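Long-range contact in PT26-6P (Thermococcus sp., PDB 2WB7), which is of unknown function but is encoded by a mobile extrachromosomal element of Euryarchaea and combines immunoglobulin-like domains with a helical domain: residues A[92-97]-A[161-166]. Sequence-based numbering, arbitrary orientation.
Sequences AYVIDE and THFEIR
In the antiparallel sheet of the first immunoglobulin-like domain, Y93 to I95 pair with E164 to R166, joining the end of strand 85-96 to the start of strand 163-178. Four backbone bonds make two hydrogen-bonded pairs. Y93 and R166 bond both ways, with R166 N 3.1 Å from Y93 O and Y93 N donating to R166 O. I95 and E164 do the same: I95 N donates to E164 O at 2.7 Å, and E164 N to I95 O. V94 faces I165 in the non-hydrogen-bonded pair between them.

On one face of the sheet, V94, F163 and I165 form an apolar layer: V94 CG1 meets the F163 ring at CD1, 3.7 Å away, while CG2 turns to I165 CG1. F67 on strand 66-75 packs against F163 and I165, extending this layer across to the facing sheet. On the other face, the R166 side chain crosses that of Y93 at a slant. Its CG and CD pass beside the CE2, CZ and OH end of the tyrosine, and the phenol oxygen sits at the edge of the guanidinium, whose plane is turned 77° from the ring. A bend at chi3 (53°) folds the end of the arginine back over I95, and its NH2 continues to a salt bridge with E213. The end of E164 leans away from strand 85-96, where OE1 bonds to T214 OG1; I95 CG2 meets the backbone and CB of E164. Beyond the paired residues, E97 OE1 comes to 3.7 Å from H162 CB, and the H162 ring stacks with W218. I95 is fully extended, CG1 anti to the backbone N and chi2 likewise near 180°, and together these torsions carry its CD1 over one face of the R166 guanidinium, 3.5 Å from NH1.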
loop_
_atom_site.group_PDB
_atom_site.type_symbol
_atom_site.label_atom_id
_atom_site.label_comp_id
_atom_site.label_asym_id
_atom_site.label_seq_id
_atom_site.Cartn_x
_atom_site.Cartn_y
_atom_site.Cartn_z
ATOM N N ALA A 92 23.378 -16.953 -10.304
ATOM C CA ALA A 92 21.934 -16.794 -10.447
ATOM C C ALA A 92 21.537 -15.384 -10.909
ATOM O O ALA A 92 22.224 -14.389 -10.636
ATOM C CB ALA A 92 21.216 -17.172 -9.158
ATOM N N TYR A 93 20.422 -15.317 -11.621
ATOM C CA TYR A 93 19.918 -14.054 -12.124
ATOM C C TYR A 93 18.464 -14.176 -12.561
ATOM O O TYR A 93 17.914 -15.283 -12.669
ATOM C CB TYR A 93 20.777 -13.548 -13.283
ATOM C CG TYR A 93 20.935 -14.543 -14.408
ATOM C CD1 TYR A 93 22.107 -15.279 -14.552
ATOM C CD2 TYR A 93 19.913 -14.749 -15.323
ATOM C CE1 TYR A 93 22.251 -16.193 -15.579
ATOM C CE2 TYR A 93 20.047 -15.654 -16.348
ATOM C CZ TYR A 93 21.213 -16.371 -16.477
ATOM O OH TYR A 93 21.334 -17.274 -17.510
ATOM N N VAL A 94 17.852 -13.016 -12.790
ATOM C CA VAL A 94 16.478 -12.930 -13.251
ATOM C C VAL A 94 16.517 -12.739 -14.751
ATOM O O VAL A 94 17.373 -12.022 -15.267
ATOM C CB VAL A 94 15.741 -11.745 -12.600
ATOM C CG1 VAL A 94 14.511 -11.362 -13.405
ATOM C CG2 VAL A 94 15.369 -12.073 -11.162
ATOM N N ILE A 95 15.615 -13.397 -15.461
ATOM C CA ILE A 95 15.590 -13.257 -16.904
ATOM C C ILE A 95 14.189 -12.906 -17.385
ATOM O O ILE A 95 13.207 -13.519 -16.965
ATOM C CB ILE A 95 16.133 -14.538 -17.610
ATOM C CG1 ILE A 95 16.031 -14.401 -19.129
ATOM C CG2 ILE A 95 15.395 -15.780 -17.132
ATOM C CD1 ILE A 95 16.587 -15.579 -19.883
ATOM N N ASP A 96 14.091 -11.900 -18.243
ATOM C CA ASP A 96 12.783 -11.512 -18.770
ATOM C C ASP A 96 12.490 -12.248 -20.067
ATOM O O ASP A 96 13.324 -12.997 -20.571
ATOM C CB ASP A 96 12.681 -9.998 -18.984
ATOM C CG ASP A 96 13.615 -9.497 -20.069
ATOM O OD1 ASP A 96 13.913 -8.283 -20.056
ATOM O OD2 ASP A 96 14.063 -10.306 -20.920
ATOM N N GLU A 97 11.299 -12.018 -20.603
ATOM C CA GLU A 97 10.848 -12.707 -21.796
ATOM C C GLU A 97 11.557 -12.218 -23.054
ATOM O O GLU A 97 11.104 -12.493 -24.152
ATOM C CB GLU A 97 9.341 -12.527 -21.958
ATOM C CG GLU A 97 8.949 -11.119 -22.396
ATOM C CD GLU A 97 7.479 -10.784 -22.143
ATOM O OE1 GLU A 97 6.938 -11.163 -21.068
ATOM O OE2 GLU A 97 6.873 -10.119 -23.018
ATOM N N THR A 161 5.985 -7.077 -14.387
ATOM C CA THR A 161 6.509 -7.759 -15.568
ATOM C C THR A 161 6.681 -9.261 -15.342
ATOM O O THR A 161 6.931 -9.698 -14.216
ATOM C CB THR A 161 7.885 -7.203 -15.948
ATOM O OG1 THR A 161 7.841 -5.761 -16.021
ATOM C CG2 THR A 161 8.342 -7.801 -17.276
ATOM N N HIS A 162 6.547 -10.043 -16.413
ATOM C CA HIS A 162 6.808 -11.491 -16.375
ATOM C C HIS A 162 8.312 -11.764 -16.374
ATOM O O HIS A 162 9.051 -11.123 -17.113
ATOM C CB HIS A 162 6.181 -12.185 -17.590
ATOM C CG HIS A 162 4.730 -12.508 -17.426
ATOM N ND1 HIS A 162 3.941 -12.952 -18.464
ATOM C CD2 HIS A 162 3.921 -12.442 -16.341
ATOM C CE1 HIS A 162 2.713 -13.164 -18.022
ATOM N NE2 HIS A 162 2.675 -12.868 -16.735
ATOM N N PHE A 163 8.761 -12.716 -15.562
ATOM C CA PHE A 163 10.189 -13.032 -15.455
ATOM C C PHE A 163 10.382 -14.456 -14.920
ATOM O O PHE A 163 9.426 -15.084 -14.456
ATOM C CB PHE A 163 10.877 -12.058 -14.494
ATOM C CG PHE A 163 10.524 -12.302 -13.054
ATOM C CD1 PHE A 163 11.374 -13.031 -12.226
ATOM C CD2 PHE A 163 9.324 -11.834 -12.531
ATOM C CE1 PHE A 163 11.038 -13.277 -10.899
ATOM C CE2 PHE A 163 8.985 -12.080 -11.211
ATOM C CZ PHE A 163 9.845 -12.801 -10.395
ATOM N N GLU A 164 11.621 -14.948 -14.987
ATOM C CA GLU A 164 11.991 -16.221 -14.385
ATOM C C GLU A 164 13.380 -16.121 -13.781
ATOM O O GLU A 164 14.182 -15.284 -14.186
ATOM C CB GLU A 164 11.968 -17.350 -15.423
ATOM C CG GLU A 164 10.608 -17.615 -16.063
ATOM C CD GLU A 164 9.664 -18.364 -15.149
ATOM O OE1 GLU A 164 10.145 -18.915 -14.140
ATOM O OE2 GLU A 164 8.446 -18.405 -15.432
ATOM N N ILE A 165 13.657 -16.976 -12.808
ATOM C CA ILE A 165 14.996 -17.086 -12.255
ATOM C C ILE A 165 15.721 -18.316 -12.805
ATOM O O ILE A 165 15.146 -19.396 -12.936
ATOM C CB ILE A 165 14.973 -17.166 -10.721
ATOM C CG1 ILE A 165 14.223 -15.970 -10.143
ATOM C CG2 ILE A 165 16.391 -17.208 -10.165
ATOM C CD1 ILE A 165 14.102 -16.018 -8.639
ATOM N N ARG A 166 16.989 -18.155 -13.138
ATOM C CA ARG A 166 17.767 -19.323 -13.491
ATOM C C ARG A 166 19.131 -19.371 -12.795
ATOM O O ARG A 166 19.741 -18.334 -12.479
ATOM C CB ARG A 166 17.861 -19.503 -15.015
ATOM C CG ARG A 166 18.900 -18.655 -15.735
ATOM C CD ARG A 166 19.195 -19.264 -17.126
ATOM N NE ARG A 166 17.994 -19.497 -17.947
ATOM C CZ ARG A 166 17.828 -19.037 -19.192
ATOM N NH1 ARG A 166 18.780 -18.313 -19.772
ATOM N NH2 ARG A 166 16.713 -19.299 -19.864
#